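Local coordinates for B-type flagellar hook-associated protein 2 (Pseudomonas aeruginosa, PDB 5FHY) that caps the growing tip of the flagellar filament, where it helps flagellin monomers polymerise and keeps them from leaking out, and is essential for motility, at residues B[46-54]-B[158-166]; B[100-108]-B[116-124]. All coordinates share one frame; numbering follows the deposited sequence.

Contact 1: B[46-54]-B[158-166]. With NA (sodium ion), chain E.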
ATOM      1  N   SER B  46     -20.387 -49.250 -17.388  1.00 87.41           N
ATOM      2  CA  SER B  46     -20.515 -49.531 -18.810  1.00 81.86           C
ATOM      3  C   SER B  46     -19.594 -50.684 -19.175  1.00 78.14           C
ATOM      4  O   SER B  46     -18.818 -51.145 -18.344  1.00 79.14           O
ATOM      5  CB  SER B  46     -20.190 -48.289 -19.644  1.00 74.16           C
ATOM      6  OG  SER B  46     -18.860 -47.849 -19.420  1.00 76.78           O
ATOM      7  N   SER B  47     -19.683 -51.158 -20.410  1.00 78.24           N
ATOM      8  CA  SER B  47     -18.894 -52.312 -20.813  1.00 80.91           C
ATOM      9  C   SER B  47     -17.547 -51.897 -21.386  1.00 77.89           C
ATOM     10  O   SER B  47     -17.438 -50.891 -22.090  1.00 76.50           O
ATOM     11  CB  SER B  47     -19.660 -53.150 -21.837  1.00 86.13           C
ATOM     12  OG  SER B  47     -18.920 -54.299 -22.211  1.00 85.80           O
ATOM     13  N   LYS B  48     -16.527 -52.692 -21.082  1.00 72.27           N
ATOM     14  CA  LYS B  48     -15.191 -52.498 -21.631  1.00 73.64           C
ATOM     15  C   LYS B  48     -14.507 -53.856 -21.696  1.00 81.18           C
ATOM     16  O   LYS B  48     -14.304 -54.516 -20.673  1.00 77.19           O
ATOM     17  CB  LYS B  48     -14.375 -51.510 -20.787  1.00 69.36           C
ATOM     18  CG  LYS B  48     -12.932 -51.325 -21.259  1.00 70.88           C
ATOM     19  CD  LYS B  48     -12.236 -50.165 -20.552  1.00 74.66           C
ATOM     20  CE  LYS B  48     -10.775 -50.051 -20.976  1.00 80.05           C
ATOM     21  NZ  LYS B  48     -10.051 -48.948 -20.280  1.00 86.19           N
ATOM     22  N   ILE B  49     -14.172 -54.282 -22.909  1.00 71.75           N
ATOM     23  CA  ILE B  49     -13.613 -55.608 -23.104  1.00 77.06           C
ATOM     24  C   ILE B  49     -12.280 -55.556 -23.826  1.00 74.38           C
ATOM     25  O   ILE B  49     -11.912 -54.536 -24.412  1.00 82.08           O
ATOM     26  CB  ILE B  49     -14.571 -56.504 -23.912  1.00 73.57           C
ATOM     27  CG1 ILE B  49     -14.604 -56.067 -25.378  1.00 81.97           C
ATOM     28  CG2 ILE B  49     -15.967 -56.475 -23.309  1.00 72.42           C
ATOM     29  CD1 ILE B  49     -15.351 -57.012 -26.282  1.00 82.50           C
ATOM     30  N   ALA B  50     -11.564 -56.672 -23.786  1.00 75.58           N
ATOM     31  CA  ALA B  50     -10.296 -56.801 -24.492  1.00 77.37           C
ATOM     32  C   ALA B  50     -10.304 -58.109 -25.264  1.00 78.90           C
ATOM     33  O   ALA B  50     -10.539 -59.172 -24.694  1.00 79.22           O
ATOM     34  CB  ALA B  50      -9.126 -56.749 -23.527  1.00 77.99           C
ATOM     35  N   LEU B  51     -10.052 -58.033 -26.565  1.00 68.03           N
ATOM     36  CA  LEU B  51     -10.089 -59.225 -27.407  1.00 70.91           C
ATOM     37  C   LEU B  51      -8.759 -59.962 -27.325  1.00 67.13           C
ATOM     38  O   LEU B  51      -7.860 -59.535 -26.606  1.00 67.31           O
ATOM     39  CB  LEU B  51     -10.429 -58.863 -28.857  1.00 59.54           C
ATOM     40  CG  LEU B  51     -11.687 -58.011 -29.046  1.00 62.27           C
ATOM     41  CD1 LEU B  51     -11.889 -57.661 -30.508  1.00 60.00           C
ATOM     42  CD2 LEU B  51     -12.919 -58.717 -28.473  1.00 63.28           C
ATOM     43  N   GLN B  52      -8.644 -61.076 -28.043  1.00 65.59           N
ATOM     44  CA  GLN B  52      -7.417 -61.867 -28.023  1.00 72.63           C
ATOM     45  C   GLN B  52      -6.225 -61.049 -28.497  1.00 76.08           C
ATOM     46  O   GLN B  52      -6.366 -60.183 -29.362  1.00 75.59           O
ATOM     47  CB  GLN B  52      -7.555 -63.116 -28.900  1.00 84.43           C
ATOM     48  CG  GLN B  52      -8.280 -64.274 -28.241  1.00 99.84           C
ATOM     49  CD  GLN B  52      -8.306 -65.523 -29.104  1.00107.56           C
ATOM     50  OE1 GLN B  52      -7.288 -65.916 -29.679  1.00105.74           O
ATOM     51  NE2 GLN B  52      -9.473 -66.158 -29.196  1.00104.97           N
ATOM     52  N   ALA B  53      -5.057 -61.324 -27.925  1.00 77.51           N
ATOM     53  CA  ALA B  53      -3.835 -60.647 -28.335  1.00 75.07           C
ATOM     54  C   ALA B  53      -3.334 -61.301 -29.608  1.00 85.84           C
ATOM     55  O   ALA B  53      -3.364 -62.524 -29.740  1.00 91.27           O
ATOM     56  CB  ALA B  53      -2.781 -60.700 -27.245  1.00 66.52           C
ATOM     57  N   ILE B  54      -2.882 -60.487 -30.550  1.00 82.35           N
ATOM     58  CA  ILE B  54      -2.396 -61.005 -31.815  1.00 78.66           C
ATOM     59  C   ILE B  54      -0.873 -61.042 -31.818  1.00 73.21           C
ATOM     60  O   ILE B  54      -0.217 -60.010 -31.681  1.00 75.13           O
ATOM     61  CB  ILE B  54      -2.914 -60.161 -32.994  1.00 81.03           C
ATOM     62  CG1 ILE B  54      -4.431 -59.980 -32.881  1.00 75.59           C
ATOM     63  CG2 ILE B  54      -2.552 -60.808 -34.311  1.00 74.09           C
ATOM     64  CD1 ILE B  54      -5.190 -61.280 -32.870  1.00 69.06           C
ATOM     65  N   LEU B 158     -10.827 -59.975 -17.478  1.00 65.86           N
ATOM     66  CA  LEU B 158      -9.522 -59.974 -18.128  1.00 77.68           C
ATOM     67  C   LEU B 158      -8.398 -60.193 -17.122  1.00 80.18           C
ATOM     68  O   LEU B 158      -8.368 -59.574 -16.060  1.00 80.96           O
ATOM     69  CB  LEU B 158      -9.294 -58.659 -18.883  1.00 67.26           C
ATOM     70  CG  LEU B 158      -7.979 -58.539 -19.666  1.00 68.39           C
ATOM     71  CD1 LEU B 158      -7.927 -59.554 -20.802  1.00 69.09           C
ATOM     72  CD2 LEU B 158      -7.744 -57.117 -20.172  1.00 69.42           C
ATOM     73  N   SER B 159      -7.487 -61.095 -17.463  1.00 67.46           N
ATOM     74  CA  SER B 159      -6.260 -61.276 -16.705  1.00 68.10           C
ATOM     75  C   SER B 159      -5.111 -61.325 -17.699  1.00 69.11           C
ATOM     76  O   SER B 159      -5.340 -61.335 -18.910  1.00 69.28           O
ATOM     77  CB  SER B 159      -6.306 -62.553 -15.866  1.00 68.41           C
ATOM     78  OG  SER B 159      -6.421 -63.699 -16.693  1.00 77.66           O
ATOM     79  N   ASP B 160      -3.881 -61.333 -17.192  1.00 70.07           N
ATOM     80  CA  ASP B 160      -2.705 -61.320 -18.060  1.00 73.34           C
ATOM     81  C   ASP B 160      -2.660 -62.558 -18.956  1.00 71.49           C
ATOM     82  O   ASP B 160      -3.065 -63.641 -18.546  1.00 85.63           O
ATOM     83  CB  ASP B 160      -1.420 -61.211 -17.232  1.00 73.20           C
ATOM     84  CG  ASP B 160      -0.186 -61.053 -18.097  1.00 79.32           C
ATOM     85  OD1 ASP B 160      -0.261 -60.317 -19.103  1.00 82.54           O
ATOM     86  OD2 ASP B 160       0.858 -61.658 -17.768  1.00 87.92           O
ATOM     87  N   GLY B 161      -2.173 -62.391 -20.179  1.00 78.92           N
ATOM     88  CA  GLY B 161      -2.167 -63.472 -21.147  1.00 80.45           C
ATOM     89  C   GLY B 161      -2.845 -63.039 -22.431  1.00 79.77           C
ATOM     90  O   GLY B 161      -3.489 -61.990 -22.479  1.00 72.27           O
ATOM     91  N   ALA B 162      -2.717 -63.854 -23.471  1.00 73.66           N
ATOM     92  CA  ALA B 162      -3.254 -63.503 -24.780  1.00 77.33           C
ATOM     93  C   ALA B 162      -4.770 -63.654 -24.833  1.00 79.12           C
ATOM     94  O   ALA B 162      -5.421 -63.099 -25.720  1.00 77.76           O
ATOM     95  CB  ALA B 162      -2.602 -64.350 -25.865  1.00 75.84           C
ATOM     96  N   ALA B 163      -5.328 -64.406 -23.888  1.00 76.20           N
ATOM     97  CA  ALA B 163      -6.762 -64.672 -23.876  1.00 73.22           C
ATOM     98  C   ALA B 163      -7.578 -63.404 -23.692  1.00 72.38           C
ATOM     99  O   ALA B 163      -7.120 -62.433 -23.091  1.00 71.51           O
ATOM    100  CB  ALA B 163      -7.108 -65.665 -22.784  1.00 72.87           C
ATOM    101  N   ALA B 164      -8.796 -63.429 -24.219  1.00 73.31           N
ATOM    102  CA  ALA B 164      -9.699 -62.295 -24.117  1.00 76.08           C
ATOM    103  C   ALA B 164     -10.384 -62.275 -22.761  1.00 76.95           C
ATOM    104  O   ALA B 164     -10.334 -63.252 -22.015  1.00 80.66           O
ATOM    105  CB  ALA B 164     -10.729 -62.332 -25.237  1.00 83.36           C
ATOM    106  N   GLY B 165     -11.012 -61.149 -22.445  1.00 78.86           N
ATOM    107  CA  GLY B 165     -11.696 -60.983 -21.177  1.00 83.53           C
ATOM    108  C   GLY B 165     -12.238 -59.578 -21.019  1.00 83.73           C
ATOM    109  O   GLY B 165     -11.759 -58.651 -21.670  1.00 82.34           O
ATOM    110  N   TYR B 166     -13.229 -59.405 -20.151  1.00 85.44           N
ATOM    111  CA  TYR B 166     -13.801 -58.080 -19.942  1.00 79.28           C
ATOM    112  C   TYR B 166     -12.974 -57.309 -18.917  1.00 66.66           C
ATOM    113  O   TYR B 166     -12.364 -57.898 -18.028  1.00 65.85           O
ATOM    114  CB  TYR B 166     -15.277 -58.167 -19.511  1.00 67.30           C
ATOM    115  CG  TYR B 166     -15.524 -58.826 -18.169  1.00 65.92           C
ATOM    116  CD1 TYR B 166     -15.338 -58.127 -16.979  1.00 64.73           C
ATOM    117  CD2 TYR B 166     -15.991 -60.136 -18.094  1.00 66.26           C
ATOM    118  CE1 TYR B 166     -15.558 -58.728 -15.753  1.00 63.85           C
ATOM    119  CE2 TYR B 166     -16.228 -60.744 -16.870  1.00 68.74           C
ATOM    120  CZ  TYR B 166     -16.013 -60.032 -15.703  1.00 65.51           C
ATOM    121  OH  TYR B 166     -16.248 -60.629 -14.484  1.00 68.09           O
TER
HETATM  122 NA    NA E 502      -5.861 -62.941 -20.868  1.00 52.86          NA
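Two groups of residues 46-54 converge on the carbonyl oxygen of Ala162: the backbone N of Ala53 donates a hydrogen bond to Ala162 O (2.9 Å) along a lone pair, in the carbonyl plane, and Gln52 CA adds a CA-H...O contact. Beside this bond the methyls of Ala53 and Ala162 pack together. Further along, Ala50 and Gly165 form an antiparallel hydrogen-bonded pair. Ala50 N reaches Gly165 O at 2.9 Å, and Gly165 N returns a straighter bond to Ala50 O. Between the two bonded sites the methyl of Ala164 presses against Ala50 O, its CB only 3.2 Å away. The side chain of Leu158 reaches toward Ala50; with CG anti to the backbone N (chi1 -178°), its CD2 lies 3.6 Å from Ala50 CB. The backbone of Leu158 passes close beside Gly165, where no side chain intervenes, and Leu158 N donates to Tyr166 O. Within the turn a sodium ion is coordinated by Ser159 O and Ala163 O, each 2.6 Å away. Asp160 OD1 accepts from Lys181 N of a second subunit. The arrangement is that of a sodium-binding loop leading into a short antiparallel strand pair at the border of the sheet within this chain.

Contact 2: B[100-108]-B[116-124]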
ATOM      1  N   LYS B 100     -19.842 -44.791 -33.726  1.00 86.98           N
ATOM      2  CA  LYS B 100     -20.033 -43.425 -33.234  1.00 98.23           C
ATOM      3  C   LYS B 100     -21.432 -43.240 -32.672  1.00107.38           C
ATOM      4  O   LYS B 100     -21.671 -42.392 -31.814  1.00111.45           O
ATOM      5  CB  LYS B 100     -19.810 -42.409 -34.349  1.00 98.11           C
ATOM      6  CG  LYS B 100     -18.899 -42.886 -35.439  1.00106.58           C
ATOM      7  CD  LYS B 100     -19.387 -42.408 -36.790  1.00121.04           C
ATOM      8  CE  LYS B 100     -20.781 -42.950 -37.081  1.00129.45           C
ATOM      9  NZ  LYS B 100     -20.813 -44.436 -36.931  1.00130.15           N
ATOM     10  N   GLU B 101     -22.355 -44.036 -33.194  1.00108.76           N
ATOM     11  CA  GLU B 101     -23.767 -43.936 -32.870  1.00110.49           C
ATOM     12  C   GLU B 101     -24.086 -44.418 -31.458  1.00 93.16           C
ATOM     13  O   GLU B 101     -24.770 -43.737 -30.695  1.00 96.18           O
ATOM     14  CB  GLU B 101     -24.574 -44.751 -33.882  1.00129.01           C
ATOM     15  CG  GLU B 101     -23.991 -46.144 -34.167  1.00141.18           C
ATOM     16  CD  GLU B 101     -22.947 -46.163 -35.274  1.00153.46           C
ATOM     17  OE1 GLU B 101     -21.979 -45.375 -35.197  1.00155.83           O
ATOM     18  OE2 GLU B 101     -23.090 -46.970 -36.215  1.00158.98           O
ATOM     19  N   ALA B 102     -23.588 -45.605 -31.128  1.00 83.90           N
ATOM     20  CA  ALA B 102     -23.932 -46.281 -29.884  1.00 81.71           C
ATOM     21  C   ALA B 102     -22.964 -45.935 -28.759  1.00 83.99           C
ATOM     22  O   ALA B 102     -23.215 -46.241 -27.594  1.00 84.46           O
ATOM     23  CB  ALA B 102     -23.971 -47.784 -30.099  1.00 79.64           C
ATOM     24  N   GLY B 103     -21.855 -45.295 -29.110  1.00 84.46           N
ATOM     25  CA  GLY B 103     -20.864 -44.924 -28.121  1.00 87.69           C
ATOM     26  C   GLY B 103     -19.860 -46.040 -27.939  1.00 87.05           C
ATOM     27  O   GLY B 103     -19.342 -46.263 -26.845  1.00 89.24           O
ATOM     28  N   VAL B 104     -19.577 -46.744 -29.028  1.00 87.87           N
ATOM     29  CA  VAL B 104     -18.561 -47.781 -29.003  1.00 85.37           C
ATOM     30  C   VAL B 104     -17.290 -47.246 -29.630  1.00 79.54           C
ATOM     31  O   VAL B 104     -17.288 -46.813 -30.781  1.00 74.25           O
ATOM     32  CB  VAL B 104     -19.010 -49.046 -29.756  1.00 92.35           C
ATOM     33  CG1 VAL B 104     -17.873 -50.065 -29.816  1.00 92.34           C
ATOM     34  CG2 VAL B 104     -20.251 -49.643 -29.103  1.00 94.08           C
ATOM     35  N   SER B 105     -16.212 -47.263 -28.858  1.00 79.04           N
ATOM     36  CA  SER B 105     -14.924 -46.803 -29.345  1.00 81.35           C
ATOM     37  C   SER B 105     -13.942 -47.955 -29.245  1.00 77.45           C
ATOM     38  O   SER B 105     -14.252 -48.991 -28.660  1.00 73.98           O
ATOM     39  CB  SER B 105     -14.427 -45.595 -28.548  1.00 86.81           C
ATOM     40  OG  SER B 105     -14.059 -45.967 -27.228  1.00103.04           O
ATOM     41  N   ALA B 106     -12.758 -47.775 -29.814  1.00 86.34           N
ATOM     42  CA  ALA B 106     -11.781 -48.853 -29.866  1.00 94.04           C
ATOM     43  C   ALA B 106     -10.351 -48.328 -29.868  1.00 84.22           C
ATOM     44  O   ALA B 106     -10.078 -47.231 -30.349  1.00 79.44           O
ATOM     45  CB  ALA B 106     -12.024 -49.723 -31.088  1.00101.40           C
ATOM     46  N   THR B 107      -9.440 -49.129 -29.333  1.00 79.20           N
ATOM     47  CA  THR B 107      -8.025 -48.798 -29.359  1.00 79.10           C
ATOM     48  C   THR B 107      -7.208 -50.078 -29.391  1.00 76.83           C
ATOM     49  O   THR B 107      -7.764 -51.176 -29.406  1.00 70.46           O
ATOM     50  CB  THR B 107      -7.619 -47.953 -28.134  1.00 80.29           C
ATOM     51  OG1 THR B 107      -6.304 -47.417 -28.329  1.00 75.39           O
ATOM     52  CG2 THR B 107      -7.631 -48.803 -26.871  1.00 78.25           C
ATOM     53  N   ILE B 108      -5.887 -49.932 -29.411  1.00 80.46           N
ATOM     54  CA  ILE B 108      -4.989 -51.074 -29.445  1.00 76.78           C
ATOM     55  C   ILE B 108      -4.105 -51.016 -28.206  1.00 84.50           C
ATOM     56  O   ILE B 108      -3.640 -49.945 -27.816  1.00 87.87           O
ATOM     57  CB  ILE B 108      -4.115 -51.093 -30.726  1.00 79.46           C
ATOM     58  CG1 ILE B 108      -4.981 -50.919 -31.974  1.00 79.77           C
ATOM     59  CG2 ILE B 108      -3.316 -52.389 -30.817  1.00 78.52           C
ATOM     60  CD1 ILE B 108      -4.237 -51.154 -33.268  1.00 83.62           C
ATOM     61  N   ARG B 116      -3.734 -56.065 -29.185  1.00 68.75           N
ATOM     62  CA  ARG B 116      -5.115 -56.534 -29.179  1.00 68.78           C
ATOM     63  C   ARG B 116      -6.078 -55.365 -29.278  1.00 70.77           C
ATOM     64  O   ARG B 116      -5.722 -54.225 -28.976  1.00 78.10           O
ATOM     65  CB  ARG B 116      -5.406 -57.337 -27.909  1.00 68.54           C
ATOM     66  CG  ARG B 116      -5.611 -56.485 -26.659  1.00 63.14           C
ATOM     67  CD  ARG B 116      -5.843 -57.363 -25.440  1.00 60.93           C
ATOM     68  NE  ARG B 116      -4.597 -57.996 -25.021  1.00 62.78           N
ATOM     69  CZ  ARG B 116      -4.522 -59.129 -24.335  1.00 64.33           C
ATOM     70  NH1 ARG B 116      -5.627 -59.774 -23.985  1.00 68.27           N
ATOM     71  NH2 ARG B 116      -3.335 -59.619 -24.005  1.00 79.40           N
ATOM     72  N   LEU B 117      -7.307 -55.647 -29.691  1.00 63.52           N
ATOM     73  CA  LEU B 117      -8.314 -54.599 -29.777  1.00 68.64           C
ATOM     74  C   LEU B 117      -8.996 -54.430 -28.429  1.00 65.46           C
ATOM     75  O   LEU B 117      -9.366 -55.411 -27.787  1.00 67.42           O
ATOM     76  CB  LEU B 117      -9.342 -54.919 -30.862  1.00 76.47           C
ATOM     77  CG  LEU B 117      -8.870 -54.780 -32.310  1.00 72.25           C
ATOM     78  CD1 LEU B 117      -9.783 -55.550 -33.255  1.00 72.66           C
ATOM     79  CD2 LEU B 117      -8.778 -53.315 -32.710  1.00 76.87           C
ATOM     80  N   VAL B 118      -9.151 -53.182 -27.999  1.00 63.82           N
ATOM     81  CA  VAL B 118      -9.816 -52.883 -26.738  1.00 65.14           C
ATOM     82  C   VAL B 118     -11.022 -52.003 -27.041  1.00 71.17           C
ATOM     83  O   VAL B 118     -10.883 -50.902 -27.577  1.00 76.81           O
ATOM     84  CB  VAL B 118      -8.867 -52.184 -25.734  1.00 68.30           C
ATOM     85  CG1 VAL B 118      -9.633 -51.730 -24.492  1.00 65.81           C
ATOM     86  CG2 VAL B 118      -7.724 -53.115 -25.347  1.00 60.57           C
ATOM     87  N   LEU B 119     -12.208 -52.501 -26.711  1.00 68.31           N
ATOM     88  CA  LEU B 119     -13.441 -51.820 -27.079  1.00 71.37           C
ATOM     89  C   LEU B 119     -14.192 -51.321 -25.849  1.00 69.99           C
ATOM     90  O   LEU B 119     -14.268 -52.011 -24.832  1.00 72.87           O
ATOM     91  CB  LEU B 119     -14.326 -52.749 -27.916  1.00 76.85           C
ATOM     92  CG  LEU B 119     -13.869 -53.101 -29.339  1.00 74.83           C
ATOM     93  CD1 LEU B 119     -12.739 -54.133 -29.348  1.00 65.61           C
ATOM     94  CD2 LEU B 119     -15.048 -53.603 -30.153  1.00 80.98           C
ATOM     95  N   SER B 120     -14.724 -50.106 -25.941  1.00 67.40           N
ATOM     96  CA  SER B 120     -15.444 -49.494 -24.827  1.00 69.02           C
ATOM     97  C   SER B 120     -16.829 -49.012 -25.239  1.00 76.89           C
ATOM     98  O   SER B 120     -17.034 -48.567 -26.366  1.00 80.93           O
ATOM     99  CB  SER B 120     -14.653 -48.317 -24.249  1.00 64.17           C
ATOM    100  OG  SER B 120     -13.425 -48.739 -23.687  1.00 71.30           O
ATOM    101  N   SER B 121     -17.776 -49.091 -24.310  1.00 70.02           N
ATOM    102  CA  SER B 121     -19.115 -48.566 -24.535  1.00 73.47           C
ATOM    103  C   SER B 121     -19.431 -47.481 -23.511  1.00 77.81           C
ATOM    104  O   SER B 121     -18.879 -47.480 -22.416  1.00 84.89           O
ATOM    105  CB  SER B 121     -20.151 -49.686 -24.459  1.00 73.39           C
ATOM    106  OG  SER B 121     -21.462 -49.156 -24.405  1.00 74.94           O
ATOM    107  N   THR B 122     -20.312 -46.553 -23.864  1.00 75.50           N
ATOM    108  CA  THR B 122     -20.674 -45.487 -22.937  1.00 80.28           C
ATOM    109  C   THR B 122     -22.051 -45.695 -22.319  1.00 79.71           C
ATOM    110  O   THR B 122     -22.532 -44.849 -21.563  1.00 79.88           O
ATOM    111  CB  THR B 122     -20.652 -44.110 -23.624  1.00 80.03           C
ATOM    112  OG1 THR B 122     -21.603 -44.089 -24.695  1.00 80.72           O
ATOM    113  CG2 THR B 122     -19.270 -43.808 -24.165  1.00 76.17           C
ATOM    114  N   LYS B 123     -22.682 -46.823 -22.626  1.00 78.76           N
ATOM    115  CA  LYS B 123     -24.018 -47.084 -22.115  1.00 88.17           C
ATOM    116  C   LYS B 123     -23.909 -47.826 -20.792  1.00 89.95           C
ATOM    117  O   LYS B 123     -23.386 -48.937 -20.734  1.00 88.34           O
ATOM    118  CB  LYS B 123     -24.839 -47.888 -23.123  1.00 88.91           C
ATOM    119  CG  LYS B 123     -26.325 -47.954 -22.811  1.00 96.08           C
ATOM    120  CD  LYS B 123     -27.018 -46.637 -23.112  1.00102.82           C
ATOM    121  CE  LYS B 123     -28.412 -46.588 -22.504  1.00106.44           C
ATOM    122  NZ  LYS B 123     -28.449 -45.767 -21.263  1.00109.60           N
ATOM    123  N   THR B 124     -24.410 -47.208 -19.732  1.00 86.19           N
ATOM    124  CA  THR B 124     -24.409 -47.835 -18.419  1.00 78.82           C
ATOM    125  C   THR B 124     -25.679 -48.653 -18.218  1.00 73.87           C
ATOM    126  O   THR B 124     -26.715 -48.355 -18.812  1.00 74.93           O
ATOM    127  CB  THR B 124     -24.289 -46.790 -17.298  1.00 78.15           C
ATOM    128  OG1 THR B 124     -25.278 -45.767 -17.485  1.00 76.86           O
ATOM    129  CG2 THR B 124     -22.900 -46.160 -17.292  1.00 67.49           C
TER
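Thr107 and Val118 meet in the tightly packed part of this strand pair, their side chains side by side and pointing the same way. Thr107 CG2 sits between its backbone N and carbonyl carbon while OG1 is anti to the N (chi1 -168°), an orientation that brings the methyl to 3.8 Å from Val118 CB. Under them the backbones exchange two bonds, Val118 N to Thr107 O at 2.8 Å and Thr107 N to Val118 O. Ser105 and Ser120 repeat the pattern one hydrogen-bonded pair along: Ser105 N meets Ser120 O in the carbonyl plane, whereas Ser120 N approaches Ser105 O from 36° above it. On the opposite face Ala106 CB lies 4.2 Å from Leu119 CG, and Ile108 CG2 rests 3.5 Å from Arg116 O. Helix 88-98 covers this face through Ile95, Leu88 and Met91.

Toward Gly103 and the exposed Thr122 the pairing slackens. Thr122 N makes only a weak, bent bond to Gly103 O (3.1 Å, 121° at the hydrogen), and Thr122 OG1 lies over Gly103 CA, which carries no side chain. Just beyond, Ser121 OG accepts from Lys123 N in an ST turn. The whole is an antiparallel beta hairpin within the flagellin hook IN motif, packed on one face against a helix.

Both contacts belong to one four-stranded antiparallel sheet, ordered 104-111, 114-121, 48-50, 165-166, and their centres lie 13 Å apart. Contact 1 joins strands distant in sequence, and the hairpin of contact 2 is nested inside the chain loop that contact 1 closes. Strand 114-121 is the seam: its backbone bonds to Ser47, Ile49 and Leu51 make the two strand pairs continuous. Arg116 adds a side-chain tie, bonding Gly161 O in the sodium loop while forming a salt bridge with Asp111. The sheet belongs to a fragment of the longer cap protein, with the hairpin in its flagellin hook IN motif, and both contacts lie where a second copy of the protein touches.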